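Local coordinates for oligopeptide ABC transporter, periplasmic oligopeptide-binding protein, putative (Thermotoga maritima MSB8, PDB 5IPW) that probably binds oligopeptides in the periplasm and hands them to an ABC transporter for uptake, at residues L316-S321 with Y326-W331; N607-L612 with L622-M627; R278-K283 with L289-S294; I377-L382 with G447-D452. All coordinates share one frame; numbering follows the deposited sequence.

Along the chain the order is contact 3, contact 1, contact 4 and contact 2, each closing before the next opens. Contact 1 has its centre about 16 Å from that of contact 2 and about 15 Å from that of contact 3, and touches both. Strand 326-333 passes from contact 1 toward the loops of contact 2, while helix 311-324 lies against helix 285-293 of contact 3. Contacts 1 to 3 thus tie the sheet of strand 276-281, through its following helix, to that of strand 326-333. Contact 4, about 22 Å from contact 1 between centres, packs helix 371-379 on helix 448-462; its segments touch none of the others, though residues 377-382 pack on helix 311-324.

Contact 1 (L316-S321 with Y326-W331); sequences LLMENS and YRVLKW
Helix 316-321 and strand 326-329 run close to antiparallel, their axes at 147° and 7.8 Å apart at closest approach, and Tyr326 N joins the start of the strand to the end of segment 316-321 by donating to Ser321 O at 3.1 Å. The side chain of Tyr326 then folds back against the helix. With chi1 at 66°, CG stands between the backbone N and the carbonyl carbon, which lays the ring against Ser321, whose CA is 3.6 Å from the ring centroid in a CH-pi contact over one face. Beyond the ring, Tyr326 OH donates to Leu317 O at 2.6 Å, in the carbonyl plane and on a lone pair. One residue on, Met318 O accepts from two donors, Ser321 N and Ser321 OG. The unit is an alpha-beta one, in which helix 311-324 turns back along strand 326-333, an inner strand of a mixed sheet between 599-602 and 613-614; Leu317 and Tyr326 both touch Ile600 of the former. A phenylalanine in place of Tyr326 would probably keep the ring against Ser321 but leave Leu317 O without its hydroxyl donor. Farther along the strand, Val328 points at the helix. Its CG2 packs 4.1 Å from Leu317 CB and meets the edge of the Tyr326 ring in plane, while Met318, curling in its outer torsions, brings CE to 3.8 Å from Val328 CB. Met318 SD and Lys330 NZ approach tip to tip at 3.2 Å, Lys330 being the centre of an inverse gamma turn.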
# COMPACT_ATOMS: atom_id res chain seq x y z
N LEU A 316 9.69 -10.83 -22.88
CA LEU A 316 8.87 -11.92 -23.35
C LEU A 316 7.38 -11.57 -23.36
O LEU A 316 6.66 -11.92 -24.30
CB LEU A 316 9.12 -13.16 -22.48
CG LEU A 316 8.95 -14.51 -23.18
CD1 LEU A 316 9.98 -14.66 -24.28
CD2 LEU A 316 9.10 -15.63 -22.16
N LEU A 317 6.92 -10.86 -22.33
CA LEU A 317 5.52 -10.39 -22.26
C LEU A 317 5.23 -9.43 -23.39
O LEU A 317 4.21 -9.52 -24.07
CB LEU A 317 5.25 -9.70 -20.93
CG LEU A 317 5.17 -10.60 -19.69
CD1 LEU A 317 5.45 -9.80 -18.43
CD2 LEU A 317 3.82 -11.28 -19.61
N MET A 318 6.14 -8.48 -23.59
CA MET A 318 6.01 -7.52 -24.68
C MET A 318 6.02 -8.23 -26.03
O MET A 318 5.07 -8.10 -26.80
CB MET A 318 7.12 -6.47 -24.61
CG MET A 318 7.07 -5.62 -23.35
SD MET A 318 5.97 -4.18 -23.38
CE MET A 318 4.73 -4.56 -24.62
N GLU A 319 7.07 -9.02 -26.28
CA GLU A 319 7.21 -9.75 -27.56
C GLU A 319 5.97 -10.57 -27.87
O GLU A 319 5.59 -10.71 -29.03
CB GLU A 319 8.43 -10.67 -27.54
CG GLU A 319 9.78 -9.96 -27.50
CD GLU A 319 10.15 -9.24 -28.79
OE1 GLU A 319 9.44 -9.41 -29.81
OE2 GLU A 319 11.16 -8.51 -28.77
N ASN A 320 5.32 -11.10 -26.84
CA ASN A 320 4.14 -11.94 -27.06
C ASN A 320 2.77 -11.27 -27.02
O ASN A 320 1.75 -11.94 -27.26
CB ASN A 320 4.16 -13.11 -26.09
CG ASN A 320 5.10 -14.21 -26.54
OD1 ASN A 320 4.68 -15.13 -27.23
ND2 ASN A 320 6.36 -14.11 -26.16
N SER A 321 2.71 -9.97 -26.73
CA SER A 321 1.43 -9.25 -26.64
C SER A 321 0.62 -9.43 -27.91
O SER A 321 -0.56 -9.78 -27.86
CB SER A 321 1.63 -7.76 -26.33
OG SER A 321 2.64 -7.16 -27.11
N TYR A 326 -3.18 -9.50 -26.21
CA TYR A 326 -3.26 -8.75 -24.98
C TYR A 326 -2.33 -7.54 -25.03
O TYR A 326 -1.57 -7.38 -25.97
CB TYR A 326 -2.91 -9.63 -23.77
CG TYR A 326 -1.47 -10.11 -23.73
CD1 TYR A 326 -0.46 -9.30 -23.22
CD2 TYR A 326 -1.12 -11.37 -24.21
CE1 TYR A 326 0.85 -9.74 -23.18
CE2 TYR A 326 0.19 -11.82 -24.17
CZ TYR A 326 1.18 -11.01 -23.67
OH TYR A 326 2.48 -11.44 -23.65
N ARG A 327 -2.42 -6.70 -24.01
CA ARG A 327 -1.54 -5.55 -23.89
C ARG A 327 -0.86 -5.58 -22.53
O ARG A 327 -1.39 -6.16 -21.59
CB ARG A 327 -2.31 -4.23 -24.09
CG ARG A 327 -3.36 -3.92 -23.04
CD ARG A 327 -4.37 -2.91 -23.58
NE ARG A 327 -5.44 -2.58 -22.64
CZ ARG A 327 -6.42 -3.40 -22.30
NH1 ARG A 327 -6.48 -4.64 -22.79
NH2 ARG A 327 -7.35 -3.00 -21.44
N VAL A 328 0.31 -4.97 -22.46
CA VAL A 328 1.08 -4.90 -21.23
C VAL A 328 0.89 -3.52 -20.63
O VAL A 328 1.19 -2.50 -21.26
CB VAL A 328 2.58 -5.14 -21.48
CG1 VAL A 328 3.39 -4.87 -20.22
CG2 VAL A 328 2.81 -6.57 -21.94
N LEU A 329 0.39 -3.49 -19.40
CA LEU A 329 0.12 -2.24 -18.71
C LEU A 329 1.35 -1.85 -17.91
O LEU A 329 1.84 -2.64 -17.09
CB LEU A 329 -1.13 -2.38 -17.83
CG LEU A 329 -2.37 -2.76 -18.65
CD1 LEU A 329 -3.47 -3.31 -17.76
CD2 LEU A 329 -2.89 -1.57 -19.44
N LYS A 330 1.83 -0.64 -18.15
CA LYS A 330 3.07 -0.14 -17.56
C LYS A 330 2.82 0.42 -16.16
O LYS A 330 3.09 1.59 -15.90
CB LYS A 330 3.71 0.94 -18.45
CG LYS A 330 4.71 0.42 -19.47
CD LYS A 330 4.05 -0.05 -20.75
CE LYS A 330 5.05 -0.76 -21.66
NZ LYS A 330 4.37 -1.42 -22.80
N TRP A 331 2.31 -0.42 -15.27
CA TRP A 331 2.14 -0.01 -13.88
C TRP A 331 3.49 -0.05 -13.17
O TRP A 331 4.35 -0.85 -13.52
CB TRP A 331 1.15 -0.92 -13.14
CG TRP A 331 -0.24 -0.93 -13.71
CD1 TRP A 331 -0.72 -0.17 -14.74
CD2 TRP A 331 -1.33 -1.72 -13.26
NE1 TRP A 331 -2.04 -0.46 -14.96
CE2 TRP A 331 -2.44 -1.41 -14.06
CE3 TRP A 331 -1.48 -2.67 -12.25
CZ2 TRP A 331 -3.67 -2.02 -13.89
CZ3 TRP A 331 -2.70 -3.27 -12.09
CH2 TRP A 331 -3.78 -2.94 -12.89

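Contact 2 (N607-L612 with L622-M627)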
# COMPACT_ATOMS: atom_id res chain seq x y z
N ASN A 607 -11.86 -1.30 -19.15
CA ASN A 607 -11.96 -0.50 -17.92
C ASN A 607 -10.79 -0.74 -16.97
O ASN A 607 -10.91 -0.56 -15.76
CB ASN A 607 -13.31 -0.72 -17.20
CG ASN A 607 -14.45 0.12 -17.78
OD1 ASN A 607 -14.25 1.05 -18.54
ND2 ASN A 607 -15.67 -0.23 -17.40
N VAL A 608 -9.65 -1.15 -17.54
CA VAL A 608 -8.42 -1.32 -16.77
C VAL A 608 -7.54 -0.10 -17.01
O VAL A 608 -7.26 0.22 -18.16
CB VAL A 608 -7.63 -2.58 -17.20
CG1 VAL A 608 -6.46 -2.82 -16.27
CG2 VAL A 608 -8.53 -3.82 -17.19
N PRO A 609 -7.12 0.60 -15.94
CA PRO A 609 -6.30 1.81 -16.08
C PRO A 609 -4.95 1.57 -16.75
O PRO A 609 -4.26 0.61 -16.43
CB PRO A 609 -6.07 2.27 -14.63
CG PRO A 609 -7.07 1.56 -13.82
CD PRO A 609 -7.42 0.30 -14.53
N GLU A 610 -4.58 2.47 -17.65
CA GLU A 610 -3.31 2.40 -18.36
C GLU A 610 -2.15 2.50 -17.38
O GLU A 610 -1.24 1.67 -17.39
CB GLU A 610 -3.23 3.53 -19.39
CG GLU A 610 -2.20 3.30 -20.48
CD GLU A 610 -2.11 4.46 -21.47
OE1 GLU A 610 -0.99 4.75 -21.93
OE2 GLU A 610 -3.15 5.08 -21.78
N PHE A 611 -2.20 3.52 -16.53
CA PHE A 611 -1.16 3.77 -15.54
C PHE A 611 -1.72 3.53 -14.14
O PHE A 611 -2.90 3.74 -13.89
CB PHE A 611 -0.63 5.21 -15.65
CG PHE A 611 -0.19 5.59 -17.04
CD1 PHE A 611 1.05 5.19 -17.53
CD2 PHE A 611 -1.03 6.33 -17.87
CE1 PHE A 611 1.45 5.53 -18.81
CE2 PHE A 611 -0.63 6.68 -19.15
CZ PHE A 611 0.61 6.28 -19.62
N LEU A 612 -0.84 3.10 -13.24
CA LEU A 612 -1.22 2.83 -11.86
C LEU A 612 0.04 2.66 -11.03
O LEU A 612 1.05 2.16 -11.51
CB LEU A 612 -2.06 1.55 -11.77
CG LEU A 612 -2.87 1.33 -10.49
CD1 LEU A 612 -4.13 2.16 -10.51
CD2 LEU A 612 -3.24 -0.14 -10.35
N LEU A 622 -7.10 -3.59 -6.18
CA LEU A 622 -8.34 -2.89 -5.78
C LEU A 622 -8.30 -1.42 -6.16
O LEU A 622 -9.30 -0.79 -6.48
CB LEU A 622 -8.56 -2.99 -4.27
CG LEU A 622 -9.87 -2.40 -3.77
CD1 LEU A 622 -11.05 -3.18 -4.32
CD2 LEU A 622 -9.90 -2.38 -2.25
N ASN A 623 -7.10 -0.88 -6.08
CA ASN A 623 -6.75 0.45 -6.54
C ASN A 623 -7.23 0.77 -7.98
O ASN A 623 -7.52 1.91 -8.30
CB ASN A 623 -5.22 0.53 -6.44
CG ASN A 623 -4.68 1.89 -6.75
OD1 ASN A 623 -5.41 2.88 -6.68
ND2 ASN A 623 -3.41 1.96 -7.10
N ALA A 624 -7.28 -0.25 -8.84
CA ALA A 624 -7.78 -0.11 -10.21
C ALA A 624 -9.30 -0.24 -10.31
O ALA A 624 -9.89 -0.00 -11.37
CB ALA A 624 -7.13 -1.16 -11.10
N MET A 625 -9.92 -0.66 -9.21
CA MET A 625 -11.37 -0.80 -9.07
C MET A 625 -11.97 -1.88 -9.97
O MET A 625 -12.73 -1.58 -10.88
CB MET A 625 -12.07 0.56 -9.26
CG MET A 625 -13.25 0.77 -8.31
SD MET A 625 -12.82 0.42 -6.59
CE MET A 625 -14.40 0.58 -5.78
N PRO A 626 -11.63 -3.15 -9.71
CA PRO A 626 -12.03 -4.25 -10.60
C PRO A 626 -13.52 -4.55 -10.69
O PRO A 626 -13.95 -5.24 -11.62
CB PRO A 626 -11.28 -5.45 -10.02
CG PRO A 626 -10.98 -5.09 -8.62
CD PRO A 626 -10.74 -3.61 -8.63
N MET A 627 -14.32 -4.04 -9.77
CA MET A 627 -15.77 -4.23 -9.85
C MET A 627 -16.34 -3.67 -11.16
O MET A 627 -17.39 -4.13 -11.61
CB MET A 627 -16.48 -3.63 -8.63
CG MET A 627 -16.56 -2.10 -8.58
SD MET A 627 -17.09 -1.46 -6.96
CE MET A 627 -18.54 -0.65 -7.54
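Pro609 and Ala624 make the first apolar touch between these two loops, with Ala624 CB 3.7 Å from Pro609 CD and almost as near to CG, so the methyl rests on that corner of the pyrrolidine ring. Leu612 supplies the second: its CD2 approaches the same methyl, at 4.1 Å from Ala624 CB. The small side chain of Ala624 is therefore met by both Pro609 and Leu612, and all three residues are buried.

A mixed apolar-polar touch lies beside it, where the leucine branch and the asparagine amide reach toward each other from their two loops. In Leu612, CG is anti to the backbone N (chi1 -163°), and this extends the branched end to the amide of Asn623. There Leu612 CG and CD1 both lie 3.5 Å from Asn623 ND2, the branch packing on the amide nitrogen in van der Waals contact.

Hydrogen bonding works within and around the loops. Met625 N donates to Leu622 O at 2.8 Å, within the 3-10 turn that presents Ala624. At the start of the other loop, Asn607 ND2 donates to Gln628 O, and Asn607 OD1 accepts from Glu54 N and Lys55 N.

The loop 607-612 leads into strand 613-614, which lies parallel to strand 326-333 at the margin of their mixed sheet; Leu612 pairs with Ile332 through the backbone, Pro609 O accepts from Trp331 NE1, and Val608 packs on Leu329 of that strand.

Contact 3 (R278-K283 with L289-S294); sequences RHEYVK and LLKAIS
Glu280 and Lys291 face each other across a beta-alpha connection, in which strand 276-281 turns through a short loop into helix 285-293. The strand is an inner member of a mixed sheet, flanked by strands 62-67 and 252-257. Glu280 is the first residue on it to reach the helix. A chi1 of -169° swings its side chain away from the backbone nitrogen, and the chain runs on extended, carrying the carboxylate out to the lysine, which lies roughly perpendicular to it. The resulting salt bridge is long, with Glu280 OE2 3.8 Å from Lys291 NZ, and is best read as a loose electrostatic pairing. Lys291 NZ also makes a long, weak ion pair with Glu296 OE1. A glutamine in place of Glu280 would probably leave Lys291 NZ without the nearby counter-charge of this carboxylate.

Val282 follows, past the end of the strand and buried. Its side chain points toward the helix, and both it and the lysine also touch Val66 of strand 62-67. Lys291 turns at its last two torsions, which brings its amine round toward the carboxylate. Alongside, Val282 CG1 comes within 4.4 Å of Lys291 CD, while the next lysine carbon, CE, stands 3.7 Å from Glu280 OE1.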
# COMPACT_ATOMS: atom_id res chain seq x y z
N ARG A 278 -12.63 -16.96 -12.48
CA ARG A 278 -12.10 -18.28 -12.16
C ARG A 278 -10.58 -18.28 -12.11
O ARG A 278 -9.90 -17.80 -13.02
CB ARG A 278 -12.66 -19.34 -13.13
CG ARG A 278 -11.76 -19.84 -14.25
CD ARG A 278 -12.61 -20.56 -15.29
NE ARG A 278 -12.05 -21.83 -15.75
CZ ARG A 278 -11.17 -21.98 -16.74
NH1 ARG A 278 -10.67 -20.95 -17.40
NH2 ARG A 278 -10.76 -23.20 -17.07
N HIS A 279 -10.06 -18.80 -11.01
CA HIS A 279 -8.62 -19.00 -10.84
C HIS A 279 -8.30 -20.48 -11.05
O HIS A 279 -8.95 -21.35 -10.45
CB HIS A 279 -8.17 -18.58 -9.45
CG HIS A 279 -8.28 -17.11 -9.20
ND1 HIS A 279 -9.48 -16.46 -9.08
CD2 HIS A 279 -7.32 -16.17 -9.04
CE1 HIS A 279 -9.27 -15.18 -8.87
NE2 HIS A 279 -7.97 -14.98 -8.82
N GLU A 280 -7.33 -20.75 -11.92
CA GLU A 280 -6.76 -22.08 -12.05
C GLU A 280 -5.59 -22.24 -11.09
O GLU A 280 -4.70 -21.38 -11.03
CB GLU A 280 -6.31 -22.34 -13.47
CG GLU A 280 -5.94 -23.80 -13.73
CD GLU A 280 -5.71 -24.13 -15.19
OE1 GLU A 280 -6.16 -23.37 -16.08
OE2 GLU A 280 -5.08 -25.17 -15.44
N TYR A 281 -5.58 -23.34 -10.33
CA TYR A 281 -4.40 -23.67 -9.53
C TYR A 281 -3.22 -23.95 -10.47
O TYR A 281 -3.36 -24.65 -11.46
CB TYR A 281 -4.63 -24.87 -8.59
CG TYR A 281 -3.35 -25.28 -7.88
CD1 TYR A 281 -2.97 -24.68 -6.68
CD2 TYR A 281 -2.48 -26.23 -8.44
CE1 TYR A 281 -1.79 -25.02 -6.04
CE2 TYR A 281 -1.29 -26.57 -7.81
CZ TYR A 281 -0.95 -25.97 -6.61
OH TYR A 281 0.23 -26.32 -5.99
N VAL A 282 -2.08 -23.37 -10.15
CA VAL A 282 -0.87 -23.59 -10.91
C VAL A 282 0.29 -23.90 -9.97
O VAL A 282 0.30 -23.45 -8.82
CB VAL A 282 -0.52 -22.39 -11.81
CG1 VAL A 282 -1.57 -22.21 -12.90
CG2 VAL A 282 -0.34 -21.12 -11.00
N LYS A 283 1.26 -24.64 -10.48
CA LYS A 283 2.32 -25.20 -9.65
C LYS A 283 3.46 -24.22 -9.38
O LYS A 283 4.13 -24.34 -8.36
CB LYS A 283 2.85 -26.47 -10.30
CG LYS A 283 3.47 -27.46 -9.32
CD LYS A 283 3.83 -28.78 -9.99
CE LYS A 283 2.59 -29.56 -10.42
NZ LYS A 283 2.94 -30.95 -10.83
N LEU A 289 3.71 -17.74 -16.47
CA LEU A 289 4.25 -16.97 -17.57
C LEU A 289 3.83 -17.54 -18.92
O LEU A 289 3.52 -16.79 -19.84
CB LEU A 289 5.77 -16.90 -17.45
CG LEU A 289 6.50 -15.88 -18.32
CD1 LEU A 289 5.74 -14.57 -18.49
CD2 LEU A 289 7.87 -15.61 -17.72
N LEU A 290 3.78 -18.86 -19.03
CA LEU A 290 3.38 -19.48 -20.29
C LEU A 290 1.92 -19.23 -20.63
O LEU A 290 1.57 -19.10 -21.80
CB LEU A 290 3.65 -20.98 -20.26
CG LEU A 290 5.13 -21.37 -20.30
CD1 LEU A 290 5.26 -22.88 -20.14
CD2 LEU A 290 5.80 -20.93 -21.60
N LYS A 291 1.07 -19.18 -19.61
CA LYS A 291 -0.36 -18.97 -19.82
C LYS A 291 -0.64 -17.50 -20.12
O LYS A 291 -1.48 -17.18 -20.95
CB LYS A 291 -1.14 -19.44 -18.60
CG LYS A 291 -1.01 -20.93 -18.36
CD LYS A 291 -1.88 -21.40 -17.20
CE LYS A 291 -3.16 -22.05 -17.69
NZ LYS A 291 -2.95 -23.49 -18.03
N ALA A 292 0.09 -16.62 -19.44
CA ALA A 292 0.05 -15.19 -19.73
C ALA A 292 0.40 -14.93 -21.19
O ALA A 292 -0.36 -14.32 -21.94
CB ALA A 292 1.04 -14.46 -18.84
N ILE A 293 1.57 -15.43 -21.58
CA ILE A 293 2.12 -15.27 -22.92
C ILE A 293 1.24 -15.88 -24.01
O ILE A 293 1.25 -15.41 -25.15
CB ILE A 293 3.53 -15.89 -22.94
CG1 ILE A 293 4.52 -14.88 -22.40
CG2 ILE A 293 3.94 -16.33 -24.33
CD1 ILE A 293 5.86 -15.49 -22.05
N SER A 294 0.50 -16.92 -23.66
CA SER A 294 -0.36 -17.60 -24.63
C SER A 294 -1.74 -16.98 -24.71
O SER A 294 -2.60 -17.48 -25.43
CB SER A 294 -0.52 -19.07 -24.23
OG SER A 294 0.67 -19.56 -23.65

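Contact 4 (I377-L382 with G447-D452); sequences ILFNGL and GQFHVD
Leu378 lays its forked end across the backbone and first side-chain carbon of Asp452: Leu378 CD2 is 3.6 Å from Asp452 CB, and Leu378 CD1 stands 3.8 Å from Asp452 O. The two side chains meet obliquely, and the aspartate takes part through its methylene and backbone carbonyl, not its carboxylate. Leu378 also touches Val453 and Met456, so the last turn of helix 371-379 packs along the first turns of helix 448-462.

One residue on, Phe379 and Phe449 meet rim to rim. Their centroids are 5.9 Å apart and their planes are inclined at 45°, with neither ring over the face of the other. Phe379 CE1 lies 3.7 Å from Phe449 CZ, at the edge of the Phe449 ring, and Phe379 CZ is in that ring's plane. Phe449 reaches out because its chi1 of 163° sets the ring on the far side from its own nitrogen. Phe379 also packs on Ala338 and Val592. Gly447 occupies the N-cap position of helix 448-462, and its N bonds to Asn472 OD1.

Between these two segments the methyl, methylene, carbonyl and ring-rim contacts rest on van der Waals fit, and so probably fix their relative orientation less sharply than a directional bond would.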
# COMPACT_ATOMS: atom_id res chain seq x y z
N ILE A 377 22.31 -0.60 -17.59
CA ILE A 377 23.03 -1.89 -17.50
C ILE A 377 22.34 -2.87 -16.57
O ILE A 377 22.09 -4.02 -16.95
CB ILE A 377 24.49 -1.75 -17.03
CG1 ILE A 377 25.15 -0.49 -17.59
CG2 ILE A 377 25.30 -2.98 -17.43
CD1 ILE A 377 25.35 0.55 -16.52
N LEU A 378 22.07 -2.44 -15.35
CA LEU A 378 21.55 -3.33 -14.31
C LEU A 378 20.06 -3.57 -14.43
O LEU A 378 19.56 -4.67 -14.20
CB LEU A 378 21.86 -2.77 -12.92
CG LEU A 378 23.27 -3.03 -12.41
CD1 LEU A 378 23.50 -2.24 -11.13
CD2 LEU A 378 23.53 -4.51 -12.18
N PHE A 379 19.35 -2.50 -14.79
CA PHE A 379 17.90 -2.52 -14.89
C PHE A 379 17.34 -2.78 -16.30
O PHE A 379 16.15 -3.08 -16.44
CB PHE A 379 17.38 -1.19 -14.38
CG PHE A 379 17.43 -1.04 -12.88
CD1 PHE A 379 17.08 -2.09 -12.05
CD2 PHE A 379 17.78 0.18 -12.31
CE1 PHE A 379 17.11 -1.95 -10.68
CE2 PHE A 379 17.81 0.33 -10.94
CZ PHE A 379 17.48 -0.73 -10.12
N ASN A 380 18.17 -2.64 -17.33
CA ASN A 380 17.84 -3.12 -18.68
C ASN A 380 16.70 -2.43 -19.49
O ASN A 380 15.94 -3.13 -20.15
CB ASN A 380 17.53 -4.63 -18.58
CG ASN A 380 17.70 -5.36 -19.90
OD1 ASN A 380 16.72 -5.61 -20.60
ND2 ASN A 380 18.93 -5.70 -20.23
N GLY A 381 16.53 -1.10 -19.50
CA GLY A 381 17.19 -0.14 -18.64
C GLY A 381 16.26 0.32 -17.54
O GLY A 381 16.72 0.85 -16.55
N LEU A 382 14.94 0.17 -17.75
CA LEU A 382 13.90 0.22 -16.70
C LEU A 382 14.39 0.58 -15.27
O LEU A 382 15.27 -0.07 -14.76
CB LEU A 382 13.22 -1.15 -16.59
CG LEU A 382 12.81 -1.86 -17.88
CD1 LEU A 382 12.16 -3.19 -17.54
CD2 LEU A 382 11.89 -0.97 -18.71
N GLY A 447 22.82 -8.45 -0.02
CA GLY A 447 22.21 -8.90 -1.27
C GLY A 447 23.03 -8.57 -2.50
O GLY A 447 23.40 -7.41 -2.72
N GLN A 448 23.29 -9.59 -3.31
CA GLN A 448 24.08 -9.44 -4.54
C GLN A 448 23.61 -8.29 -5.44
O GLN A 448 24.41 -7.67 -6.14
CB GLN A 448 24.08 -10.75 -5.34
CG GLN A 448 24.99 -10.75 -6.56
CD GLN A 448 26.41 -10.38 -6.21
OE1 GLN A 448 26.96 -9.40 -6.71
NE2 GLN A 448 27.03 -11.17 -5.33
N PHE A 449 22.30 -8.04 -5.44
CA PHE A 449 21.75 -6.98 -6.25
C PHE A 449 22.37 -5.65 -5.87
O PHE A 449 22.86 -4.93 -6.73
CB PHE A 449 20.23 -6.91 -6.13
CG PHE A 449 19.64 -5.61 -6.61
CD1 PHE A 449 19.70 -5.26 -7.95
CD2 PHE A 449 19.03 -4.73 -5.71
CE1 PHE A 449 19.16 -4.06 -8.39
CE2 PHE A 449 18.49 -3.53 -6.15
CZ PHE A 449 18.56 -3.20 -7.49
N HIS A 450 22.35 -5.33 -4.58
CA HIS A 450 22.84 -4.03 -4.10
C HIS A 450 24.36 -3.88 -4.28
O HIS A 450 24.85 -2.78 -4.53
CB HIS A 450 22.46 -3.82 -2.63
CG HIS A 450 21.01 -3.52 -2.43
ND1 HIS A 450 20.46 -2.29 -2.72
CD2 HIS A 450 20.00 -4.28 -1.94
CE1 HIS A 450 19.17 -2.31 -2.43
NE2 HIS A 450 18.87 -3.51 -1.96
N VAL A 451 25.09 -4.98 -4.14
CA VAL A 451 26.52 -5.00 -4.43
C VAL A 451 26.75 -4.41 -5.82
O VAL A 451 27.47 -3.42 -5.97
CB VAL A 451 27.09 -6.44 -4.39
CG1 VAL A 451 28.49 -6.50 -4.99
CG2 VAL A 451 27.10 -6.97 -2.96
N ASP A 452 26.09 -5.00 -6.81
CA ASP A 452 26.23 -4.58 -8.22
C ASP A 452 25.98 -3.09 -8.40
O ASP A 452 26.72 -2.41 -9.11
CB ASP A 452 25.27 -5.35 -9.12
CG ASP A 452 25.48 -6.85 -9.04
OD1 ASP A 452 26.55 -7.27 -8.56
OD2 ASP A 452 24.56 -7.60 -9.45